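Local coordinates for oxysterol-binding protein homolog 3 (PDB 4IC4) that carries lipids in a hydrophobic pocket of its OSBP-related domain and moves them between membranes without vesicles, coupled to phosphoinositides, helping to maintain intracellular sterol distribution, at residues P68-Q73 and L124-E129; A100-F105 and F196-P201; K118-L123 and R322-I327; S231-D236 and F248-I253. All coordinates share one frame; numbering follows the deposited sequence.

Contact 1 (P68-Q73 and L124-E129); sequences PISILQ and LAETFE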
# COMPACT_ATOMS: atom_id res chain seq x y z
N PRO A 68 -2.01 13.13 -3.73
CA PRO A 68 -2.20 13.53 -2.33
C PRO A 68 -2.27 12.50 -1.20
O PRO A 68 -3.18 12.56 -0.37
CB PRO A 68 -3.43 14.42 -2.38
CG PRO A 68 -4.24 13.79 -3.45
CD PRO A 68 -3.22 13.44 -4.52
N ILE A 69 -1.32 11.58 -1.16
CA ILE A 69 -1.22 10.60 -0.07
C ILE A 69 0.25 10.24 0.10
O ILE A 69 1.07 10.49 -0.79
CB ILE A 69 -2.02 9.27 -0.34
CG1 ILE A 69 -1.51 8.58 -1.60
CG2 ILE A 69 -3.51 9.55 -0.39
CD1 ILE A 69 -2.02 7.15 -1.73
N SER A 70 0.59 9.68 1.26
CA SER A 70 1.98 9.27 1.52
C SER A 70 2.14 7.80 1.17
O SER A 70 1.15 7.10 0.94
CB SER A 70 2.33 9.47 3.00
OG SER A 70 1.70 8.49 3.81
N ILE A 71 3.37 7.31 1.13
CA ILE A 71 3.59 5.91 0.80
C ILE A 71 2.95 5.01 1.86
O ILE A 71 2.49 3.91 1.55
CB ILE A 71 5.09 5.57 0.68
CG1 ILE A 71 5.70 6.37 -0.47
CG2 ILE A 71 5.28 4.07 0.44
CD1 ILE A 71 7.18 6.13 -0.68
N LEU A 72 2.92 5.46 3.11
CA LEU A 72 2.29 4.66 4.16
C LEU A 72 0.82 4.47 3.82
O LEU A 72 0.26 3.39 4.02
CB LEU A 72 2.42 5.35 5.52
CG LEU A 72 3.84 5.51 6.08
CD1 LEU A 72 3.78 6.35 7.36
CD2 LEU A 72 4.44 4.15 6.36
N GLN A 73 0.19 5.52 3.31
CA GLN A 73 -1.22 5.44 2.93
C GLN A 73 -1.40 4.54 1.71
O GLN A 73 -2.33 3.74 1.64
CB GLN A 73 -1.77 6.86 2.69
CG GLN A 73 -1.83 7.66 3.99
CD GLN A 73 -2.17 9.13 3.80
OE1 GLN A 73 -1.53 9.83 3.02
NE2 GLN A 73 -3.17 9.60 4.54
N LEU A 124 11.02 10.09 8.09
CA LEU A 124 11.39 9.07 9.06
C LEU A 124 10.55 9.35 10.31
O LEU A 124 10.44 10.50 10.75
CB LEU A 124 12.88 9.17 9.39
CG LEU A 124 13.40 8.23 10.48
CD1 LEU A 124 13.21 6.77 10.08
CD2 LEU A 124 14.87 8.52 10.71
N ALA A 125 9.94 8.31 10.86
CA ALA A 125 9.11 8.40 12.06
C ALA A 125 7.69 8.88 11.78
O ALA A 125 6.89 9.03 12.71
CB ALA A 125 9.78 9.28 13.12
N GLU A 126 7.38 9.15 10.52
CA GLU A 126 6.02 9.53 10.16
C GLU A 126 5.20 8.26 10.38
O GLU A 126 5.70 7.14 10.21
CB GLU A 126 5.95 9.97 8.69
CG GLU A 126 4.55 10.30 8.20
CD GLU A 126 4.56 10.92 6.80
OE1 GLU A 126 3.55 10.78 6.08
OE2 GLU A 126 5.57 11.55 6.44
N THR A 127 3.94 8.42 10.74
CA THR A 127 3.07 7.28 10.98
C THR A 127 1.75 7.44 10.24
O THR A 127 1.44 8.51 9.71
CB THR A 127 2.73 7.15 12.49
OG1 THR A 127 2.16 8.38 12.96
CG2 THR A 127 3.98 6.83 13.29
N PHE A 128 1.00 6.36 10.16
CA PHE A 128 -0.31 6.41 9.56
C PHE A 128 -1.16 5.33 10.18
O PHE A 128 -0.85 4.15 10.08
CB PHE A 128 -0.29 6.23 8.04
CG PHE A 128 -1.66 6.21 7.43
CD1 PHE A 128 -2.49 7.33 7.49
CD2 PHE A 128 -2.15 5.05 6.82
CE1 PHE A 128 -3.78 7.30 6.97
CE2 PHE A 128 -3.44 5.01 6.29
CZ PHE A 128 -4.26 6.14 6.36
N GLU A 129 -2.23 5.74 10.85
CA GLU A 129 -3.14 4.79 11.45
C GLU A 129 -4.38 4.73 10.57
O GLU A 129 -4.70 5.69 9.86
CB GLU A 129 -3.56 5.23 12.86
CG GLU A 129 -4.43 6.49 12.87
CD GLU A 129 -5.22 6.65 14.17
OE1 GLU A 129 -6.46 6.76 14.09
OE2 GLU A 129 -4.61 6.67 15.26

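Contact 2 (A100-F105 and F196-P201); sequences AFAISF and FEWTQP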
# COMPACT_ATOMS: atom_id res chain seq x y z
N ALA A 100 -6.88 -14.34 -3.32
CA ALA A 100 -7.65 -13.24 -3.89
C ALA A 100 -7.20 -11.94 -3.22
O ALA A 100 -7.02 -10.92 -3.88
CB ALA A 100 -9.15 -13.47 -3.64
N PHE A 101 -7.03 -11.99 -1.90
CA PHE A 101 -6.60 -10.81 -1.16
C PHE A 101 -5.22 -10.35 -1.64
O PHE A 101 -5.01 -9.16 -1.86
CB PHE A 101 -6.53 -11.12 0.34
CG PHE A 101 -6.00 -9.98 1.16
CD1 PHE A 101 -6.80 -8.88 1.46
CD2 PHE A 101 -4.68 -10.00 1.61
CE1 PHE A 101 -6.29 -7.81 2.19
CE2 PHE A 101 -4.16 -8.92 2.35
CZ PHE A 101 -4.97 -7.83 2.64
N ALA A 102 -4.31 -11.30 -1.81
CA ALA A 102 -2.95 -10.99 -2.24
C ALA A 102 -2.87 -10.28 -3.59
O ALA A 102 -2.01 -9.44 -3.82
CB ALA A 102 -2.11 -12.26 -2.28
N ILE A 103 -3.78 -10.64 -4.49
CA ILE A 103 -3.82 -10.05 -5.83
C ILE A 103 -4.64 -8.76 -5.89
O ILE A 103 -4.34 -7.87 -6.69
CB ILE A 103 -4.44 -11.05 -6.83
CG1 ILE A 103 -3.56 -12.29 -6.94
CG2 ILE A 103 -4.62 -10.39 -8.19
CD1 ILE A 103 -4.19 -13.43 -7.72
N SER A 104 -5.64 -8.64 -5.02
CA SER A 104 -6.54 -7.50 -5.04
C SER A 104 -5.94 -6.10 -5.04
O SER A 104 -6.49 -5.20 -5.68
CB SER A 104 -7.55 -7.60 -3.89
OG SER A 104 -6.92 -7.46 -2.63
N PHE A 105 -4.82 -5.90 -4.35
CA PHE A 105 -4.23 -4.57 -4.30
C PHE A 105 -3.88 -4.01 -5.67
O PHE A 105 -3.84 -2.80 -5.86
CB PHE A 105 -2.99 -4.57 -3.40
CG PHE A 105 -1.75 -5.01 -4.10
CD1 PHE A 105 -1.52 -6.35 -4.37
CD2 PHE A 105 -0.81 -4.07 -4.54
CE1 PHE A 105 -0.38 -6.76 -5.06
CE2 PHE A 105 0.33 -4.47 -5.23
CZ PHE A 105 0.55 -5.82 -5.49
N PHE A 196 0.08 -17.55 6.64
CA PHE A 196 0.18 -17.42 5.19
C PHE A 196 1.25 -16.38 4.93
O PHE A 196 1.34 -15.38 5.64
CB PHE A 196 -1.15 -16.96 4.59
CG PHE A 196 -2.27 -17.93 4.79
CD1 PHE A 196 -2.55 -18.91 3.83
CD2 PHE A 196 -3.05 -17.87 5.93
CE1 PHE A 196 -3.59 -19.82 4.03
CE2 PHE A 196 -4.09 -18.77 6.14
CZ PHE A 196 -4.36 -19.75 5.18
N GLU A 197 2.07 -16.62 3.91
CA GLU A 197 3.13 -15.68 3.57
C GLU A 197 3.26 -15.52 2.07
O GLU A 197 2.98 -16.44 1.30
CB GLU A 197 4.47 -16.17 4.13
CG GLU A 197 4.56 -16.21 5.64
CD GLU A 197 5.83 -16.87 6.13
OE1 GLU A 197 6.93 -16.46 5.70
OE2 GLU A 197 5.74 -17.81 6.96
N TRP A 198 3.66 -14.32 1.65
CA TRP A 198 3.87 -14.04 0.24
C TRP A 198 4.56 -12.71 0.07
O TRP A 198 4.55 -11.86 0.97
CB TRP A 198 2.53 -14.06 -0.52
CG TRP A 198 1.62 -12.88 -0.29
CD1 TRP A 198 1.58 -11.71 -1.01
CD2 TRP A 198 0.59 -12.77 0.70
NE1 TRP A 198 0.59 -10.89 -0.53
CE2 TRP A 198 -0.03 -11.51 0.52
CE3 TRP A 198 0.14 -13.61 1.72
CZ2 TRP A 198 -1.09 -11.08 1.33
CZ3 TRP A 198 -0.92 -13.18 2.53
CH2 TRP A 198 -1.52 -11.92 2.33
N THR A 199 5.22 -12.56 -1.08
CA THR A 199 5.89 -11.32 -1.44
C THR A 199 5.03 -10.76 -2.56
O THR A 199 4.62 -11.51 -3.46
CB THR A 199 7.32 -11.58 -1.96
OG1 THR A 199 8.14 -12.03 -0.88
CG2 THR A 199 7.92 -10.31 -2.55
N GLN A 200 4.71 -9.47 -2.52
CA GLN A 200 3.88 -8.91 -3.58
C GLN A 200 4.54 -9.08 -4.94
O GLN A 200 5.75 -8.97 -5.07
CB GLN A 200 3.58 -7.43 -3.29
CG GLN A 200 2.50 -7.28 -2.22
CD GLN A 200 2.02 -5.85 -2.05
OE1 GLN A 200 0.99 -5.62 -1.40
NE2 GLN A 200 2.75 -4.90 -2.61
N PRO A 201 3.73 -9.34 -5.97
CA PRO A 201 4.26 -9.53 -7.33
C PRO A 201 4.92 -8.29 -7.92
O PRO A 201 4.64 -7.17 -7.51
CB PRO A 201 3.03 -9.95 -8.12
CG PRO A 201 1.94 -9.20 -7.44
CD PRO A 201 2.26 -9.40 -5.98
O HOH W 1 -0.94 -8.27 -1.44

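Contact 3 (K118-L123 and R322-I327); sequences KPFNPL and RLRPDI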
# COMPACT_ATOMS: atom_id res chain seq x y z
N LYS A 118 3.05 9.70 -8.12
CA LYS A 118 3.50 8.83 -7.03
C LYS A 118 3.18 9.46 -5.67
O LYS A 118 3.01 10.67 -5.57
CB LYS A 118 5.01 8.60 -7.12
CG LYS A 118 5.84 9.83 -6.79
CD LYS A 118 7.33 9.54 -6.91
CE LYS A 118 8.16 10.76 -6.54
NZ LYS A 118 7.90 11.19 -5.13
N PRO A 119 3.07 8.64 -4.62
CA PRO A 119 2.77 9.19 -3.30
C PRO A 119 3.95 9.98 -2.74
O PRO A 119 5.08 9.84 -3.21
CB PRO A 119 2.49 7.94 -2.45
CG PRO A 119 2.03 6.93 -3.46
CD PRO A 119 2.97 7.17 -4.62
N PHE A 120 3.67 10.81 -1.74
CA PHE A 120 4.73 11.58 -1.08
C PHE A 120 5.59 10.61 -0.29
O PHE A 120 5.08 9.64 0.29
CB PHE A 120 4.13 12.56 -0.07
CG PHE A 120 3.57 13.81 -0.68
CD1 PHE A 120 4.19 15.04 -0.46
CD2 PHE A 120 2.39 13.78 -1.41
CE1 PHE A 120 3.63 16.21 -0.95
CE2 PHE A 120 1.82 14.95 -1.91
CZ PHE A 120 2.45 16.17 -1.67
N ASN A 121 6.90 10.86 -0.25
CA ASN A 121 7.79 10.02 0.54
C ASN A 121 7.57 10.39 2.00
O ASN A 121 7.66 11.56 2.38
CB ASN A 121 9.26 10.30 0.18
CG ASN A 121 9.60 9.88 -1.22
OD1 ASN A 121 9.41 8.72 -1.60
ND2 ASN A 121 10.13 10.81 -2.01
N PRO A 122 7.24 9.41 2.85
CA PRO A 122 7.03 9.75 4.25
C PRO A 122 8.34 10.19 4.90
O PRO A 122 9.42 9.90 4.39
CB PRO A 122 6.53 8.44 4.86
CG PRO A 122 5.95 7.70 3.69
CD PRO A 122 6.93 8.00 2.58
N LEU A 123 8.23 10.89 6.01
CA LEU A 123 9.41 11.32 6.74
C LEU A 123 9.76 10.19 7.70
O LEU A 123 8.90 9.38 8.06
CB LEU A 123 9.10 12.58 7.56
CG LEU A 123 8.63 13.78 6.75
CD1 LEU A 123 8.21 14.89 7.70
CD2 LEU A 123 9.74 14.25 5.82
N ARG A 322 -1.99 12.31 7.93
CA ARG A 322 -3.12 13.23 7.77
C ARG A 322 -2.79 14.63 8.26
O ARG A 322 -3.51 15.58 7.96
CB ARG A 322 -4.34 12.73 8.54
CG ARG A 322 -4.89 11.40 8.09
CD ARG A 322 -6.11 11.04 8.92
NE ARG A 322 -6.64 9.72 8.61
CZ ARG A 322 -6.12 8.57 9.03
NH1 ARG A 322 -5.04 8.57 9.80
NH2 ARG A 322 -6.70 7.42 8.71
N LEU A 323 -1.70 14.77 9.01
CA LEU A 323 -1.32 16.06 9.55
C LEU A 323 -0.23 16.76 8.73
O LEU A 323 0.19 17.87 9.07
CB LEU A 323 -0.88 15.91 11.01
CG LEU A 323 -1.95 15.30 11.93
CD1 LEU A 323 -1.43 15.22 13.36
CD2 LEU A 323 -3.23 16.13 11.86
N ARG A 324 0.22 16.12 7.66
CA ARG A 324 1.25 16.74 6.82
C ARG A 324 0.68 17.92 6.05
O ARG A 324 -0.30 17.79 5.32
CB ARG A 324 1.86 15.71 5.86
CG ARG A 324 2.92 14.87 6.54
CD ARG A 324 3.72 14.03 5.58
NE ARG A 324 4.39 14.79 4.53
CZ ARG A 324 5.39 14.30 3.80
NH1 ARG A 324 5.82 13.07 4.02
NH2 ARG A 324 5.93 15.02 2.83
N PRO A 325 1.32 19.09 6.19
CA PRO A 325 0.86 20.30 5.50
C PRO A 325 1.03 20.32 3.99
O PRO A 325 0.21 20.92 3.29
CB PRO A 325 1.64 21.41 6.20
CG PRO A 325 2.92 20.74 6.55
CD PRO A 325 2.46 19.38 7.07
N ASP A 326 2.08 19.69 3.49
CA ASP A 326 2.29 19.69 2.05
C ASP A 326 1.25 18.80 1.37
O ASP A 326 0.67 19.19 0.35
CB ASP A 326 3.72 19.25 1.71
CG ASP A 326 4.15 17.95 2.38
OD1 ASP A 326 3.47 17.45 3.31
OD2 ASP A 326 5.21 17.43 1.98
N ILE A 327 0.99 17.63 1.94
CA ILE A 327 -0.00 16.74 1.36
C ILE A 327 -1.38 17.39 1.42
O ILE A 327 -2.15 17.33 0.45
CB ILE A 327 -0.06 15.39 2.11
CG1 ILE A 327 1.31 14.69 2.03
CG2 ILE A 327 -1.16 14.51 1.51
CD1 ILE A 327 1.33 13.28 2.63
O HOH W 2 8.08 13.99 1.15

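Contact 4 (S231-D236 and F248-I253); sequences SHILFD and FKVSII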
# COMPACT_ATOMS: atom_id res chain seq x y z
N SER A 231 -0.28 -21.67 -3.40
CA SER A 231 -1.06 -21.09 -4.47
C SER A 231 -0.08 -20.45 -5.44
O SER A 231 0.81 -19.70 -5.03
CB SER A 231 -2.03 -20.04 -3.93
OG SER A 231 -2.84 -19.50 -4.96
N HIS A 232 -0.24 -20.75 -6.72
CA HIS A 232 0.64 -20.23 -7.75
C HIS A 232 -0.14 -19.29 -8.67
O HIS A 232 -1.04 -19.71 -9.38
CB HIS A 232 1.24 -21.39 -8.55
CG HIS A 232 2.24 -20.98 -9.58
ND1 HIS A 232 1.88 -20.55 -10.84
CD2 HIS A 232 3.59 -20.94 -9.54
CE1 HIS A 232 2.96 -20.25 -11.53
NE2 HIS A 232 4.02 -20.48 -10.76
N ILE A 233 0.21 -18.01 -8.63
CA ILE A 233 -0.46 -17.00 -9.44
C ILE A 233 0.41 -16.61 -10.62
O ILE A 233 1.54 -16.16 -10.45
CB ILE A 233 -0.76 -15.71 -8.62
CG1 ILE A 233 -1.66 -16.04 -7.43
CG2 ILE A 233 -1.43 -14.68 -9.51
CD1 ILE A 233 -0.95 -16.67 -6.26
N LEU A 234 -0.12 -16.79 -11.83
CA LEU A 234 0.62 -16.44 -13.04
C LEU A 234 -0.14 -15.39 -13.84
O LEU A 234 -1.31 -15.57 -14.16
CB LEU A 234 0.86 -17.68 -13.90
CG LEU A 234 -0.35 -18.50 -14.37
CD1 LEU A 234 0.08 -19.48 -15.45
CD2 LEU A 234 -0.97 -19.23 -13.19
N PHE A 235 0.54 -14.29 -14.16
CA PHE A 235 -0.08 -13.21 -14.92
C PHE A 235 0.14 -13.40 -16.42
O PHE A 235 1.20 -13.87 -16.84
CB PHE A 235 0.50 -11.88 -14.46
CG PHE A 235 0.23 -11.57 -13.01
CD1 PHE A 235 -1.03 -11.14 -12.61
CD2 PHE A 235 1.22 -11.77 -12.05
CE1 PHE A 235 -1.30 -10.91 -11.26
CE2 PHE A 235 0.95 -11.54 -10.71
CZ PHE A 235 -0.31 -11.11 -10.31
N ASP A 236 -0.86 -13.03 -17.21
CA ASP A 236 -0.77 -13.16 -18.66
C ASP A 236 0.39 -12.34 -19.20
O ASP A 236 0.66 -11.25 -18.71
CB ASP A 236 -2.06 -12.68 -19.32
CG ASP A 236 -3.24 -13.59 -19.05
OD1 ASP A 236 -3.05 -14.66 -18.43
OD2 ASP A 236 -4.37 -13.23 -19.46
N PHE A 248 -5.13 -13.29 -15.35
CA PHE A 248 -4.22 -14.12 -14.57
C PHE A 248 -4.91 -15.41 -14.17
O PHE A 248 -6.13 -15.50 -14.19
CB PHE A 248 -3.74 -13.36 -13.33
CG PHE A 248 -4.82 -13.11 -12.31
CD1 PHE A 248 -5.14 -14.07 -11.37
CD2 PHE A 248 -5.53 -11.91 -12.32
CE1 PHE A 248 -6.15 -13.85 -10.44
CE2 PHE A 248 -6.54 -11.68 -11.40
CZ PHE A 248 -6.85 -12.64 -10.45
N LYS A 249 -4.10 -16.41 -13.82
CA LYS A 249 -4.61 -17.71 -13.41
C LYS A 249 -4.01 -18.07 -12.06
O LYS A 249 -2.90 -17.66 -11.74
CB LYS A 249 -4.22 -18.78 -14.44
CG LYS A 249 -4.81 -18.57 -15.83
CD LYS A 249 -6.32 -18.74 -15.83
CE LYS A 249 -6.86 -18.72 -17.26
NZ LYS A 249 -8.34 -18.93 -17.29
N VAL A 250 -4.76 -18.81 -11.26
CA VAL A 250 -4.29 -19.23 -9.95
C VAL A 250 -4.44 -20.74 -9.83
O VAL A 250 -5.52 -21.29 -10.07
CB VAL A 250 -5.10 -18.57 -8.82
CG1 VAL A 250 -4.52 -18.95 -7.46
CG2 VAL A 250 -5.11 -17.06 -8.99
N SER A 251 -3.35 -21.41 -9.46
CA SER A 251 -3.37 -22.85 -9.29
C SER A 251 -3.18 -23.16 -7.81
O SER A 251 -2.14 -22.84 -7.23
CB SER A 251 -2.25 -23.50 -10.11
OG SER A 251 -2.40 -23.22 -11.49
N ILE A 252 -4.20 -23.75 -7.20
CA ILE A 252 -4.16 -24.09 -5.78
C ILE A 252 -3.72 -25.54 -5.62
O ILE A 252 -4.36 -26.45 -6.13
CB ILE A 252 -5.54 -23.92 -5.12
CG1 ILE A 252 -6.02 -22.47 -5.27
CG2 ILE A 252 -5.47 -24.31 -3.66
CD1 ILE A 252 -5.14 -21.45 -4.59
N ILE A 253 -2.62 -25.74 -4.90
CA ILE A 253 -2.09 -27.08 -4.69
C ILE A 253 -2.03 -27.45 -3.21
O ILE A 253 -1.13 -27.02 -2.49
CB ILE A 253 -0.67 -27.20 -5.28
CG1 ILE A 253 -0.69 -26.82 -6.76
CG2 ILE A 253 -0.15 -28.62 -5.11
CD1 ILE A 253 -1.54 -27.72 -7.63

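Contact 1 (P68-Q73 and L124-E129)
Glu126 OE2 is gripped twice, by a salt bridge from Arg324 NH1 and by the backbone N of Leu123, while its OE1 rests 3.6 Å from Ser70 CB. OE1 is bonded to Ser321 OG, which also bonds Ser70 OG, so one hydroxyl ties the carboxylate to the start of helix 71-76. Here Ser70 and Gln73 form a capping box. Ser70 N donates to Gln73 OE1 at 2.8 Å, in the amide plane and on a lone pair; the return bond from Gln73 N to Ser70 OG is weak. With its amide held this way, Gln73 lays CG over the centre of the Phe128 ring, 3.5 Å from the centroid, a CH-pi contact. The amide stands steeply to the ring, its plane turned by 70°, and NE2 comes 3.4 Å from Phe128 CE1. With CG anti to the backbone N (chi1 177°), the Phe128 ring extends toward the helix start. Beside it, Leu72 CB meets Phe128 CB at 3.8 Å, and Leu72 CD1 reaches 3.5 Å from Glu126 O. The buried arrangement packs a capped helix start on strand 127-132 of the beta barrel of the OSBP-related domain.

Contact 2 (A100-F105 and F196-P201)
Trp198 turns its CG between its own backbone N and carbonyl carbon (chi1 73°), and Phe105 does the same (chi1 84°), which sends the indole toward Ala102 and the phenyl ring toward Gln200 and Pro201. The two segments join the C-terminal part of helix 94-104 to strand 195-199 of the beta barrel, and the contact is a buried helix-on-sheet packing away from the phosphoinositide site. The methyl of Ala102 sits over one face of the indole, a CH-pi contact in which CB is 3.7 Å from the centroid of the five-membered ring. One residue earlier, Phe101 crosses Trp198 at about a right angle, and Trp198 CZ2 comes to the edge of the Phe101 ring, 3.8 Å from Phe101 CD2.

At the other end, the extended Gln200 lays its amide flat on Phe105. The two planes are only 10° apart, with OE1 above the centre of the ring and NE2 3.6 Å from Phe105 CE2. Pro201 comes to the edge of the same ring instead, CD 3.8 Å from Phe105 CE1. An alanine in place of Phe105 would probably leave the Gln200 amide without the surface it lies on, open a gap beside Pro201 and let the amide turn. Strand 214-225 adds Phe221 against both Ala102 and Pro201. A water links the two segments, with Gln200 OE1 also among its partners: it accepts from Trp198 NE1 at 3.2 Å, lies in the indole plane, and sits 2.9 Å from Ala102 O.

Contact 3 (K118-L123 and R322-I327)
Phe120 and Arg324 bring the short strand 118-120 against the start of helix 325-331, where Arg324 holds the N-cap position. The contact belongs to the phosphoinositide-binding end of the OSBP-related domain, since Lys118 of the same strand binds PI(4)P. Arg324 is bent at its third torsion (chi3 57°), which folds the guanidinium back side-on to Asp326: NE reaches OD1 at 3.1 Å and NH2 reaches OD2 at 2.7 Å, each on a syn lone pair. Asp326 OD1 also takes the N-H of Ile327, from above the carboxylate plane. Held flat in this way, the guanidinium points NH1 at Asn121 O, 2.9 Å away, with the donor lifted above the carbonyl plane. Leu123 CG lies over one guanidinium face and Phe120 CB over the other. A leucine at Arg324 would probably leave the carboxylates of Asp326 and Glu126 without this counter-charge and Asn121 O without this donor. The Phe120 ring stands at 76° to the guanidinium and takes Ile327 CG1 over its centre, 3.6 Å from the centroid, while Phe120 CE1 comes 3.5 Å from Asp326 OD2. One water bridges the segments, 2.8 Å from Asn121 O and 2.9 Å from Arg324 NH2.

Contact 4 (S231-D236 and F248-I253)
Phe235 and Phe248 lie side by side, pointing the same way from the sheet, and Phe235 CD1 meets Phe248 CB at 3.6 Å. One face of the Phe235 ring carries Ile233 CG2, offset toward the rim, whereas Val250 CG2 stands in plane at the edge of the Phe248 ring. The rings belong to a beta hairpin, strands 230-235 and 247-253 of the barrel; residues 231-235 and 248-253 run antiparallel with their axes 4.6 Å apart at the closest and an angle of 166° between them.

Phe235 with Phe248, Ile233 with Val250 and Ser231 with Ile252 are non-hydrogen-bonded pairs, all on the buried face; His232 with Ser251 and Leu234 with Lys249 are hydrogen-bonded pairs on the other face. His232 N donates to Ser251 O and Ser251 N to His232 O, both at 2.9 Å, and Lys249 N gives Leu234 O an equally short bond. Between these bonds the CA-H groups of Ser231, Phe248 and Val250 lean on carbonyl oxygens of the opposite strand, Val250 CA lying 3.3 Å from His232 O.

On the buried face Ile233 CG1 touches Val250 CG2 at 3.9 Å, and Ile103 of helix 94-104 packs against both Ile233 and Phe248. Ser231 OG turns to Ser99 OG of that helix, a polar partner for this buried hydroxyl. On the other face the Lys249 chain is bent at its second torsion, and NZ forms a salt bridge with Glu276. Packing is tight at the end away from the connecting loop, where Ile252 CD1 stands 3.5 Å from Ser231 CB.

The four contacts fall into two groups. Contacts 1 and 3 touch, their centres about 7 Å apart: Ile69 O lies 2.8 Å from Phe120 N, and Phe128 CE1 packs on Arg322 NH1. Contact 3 holds Lys118 of the PI(4)P site, and the side chains of Leu123 and Glu126 lie about 4 and 7 Å from that of Gln349, another residue of the site. Contacts 2 and 4, centres about 11 Å apart, meet where helix 94-104 packs on the barrel strands: Ile103 CD1 comes 3.4 Å from Phe248 CE1, and Pro201 CB lies 3.7 Å from Phe235 CE2. Both lie away from that site. Contacts 3 and 4, about 35 Å between centres, are on opposite sides of the chain's centre.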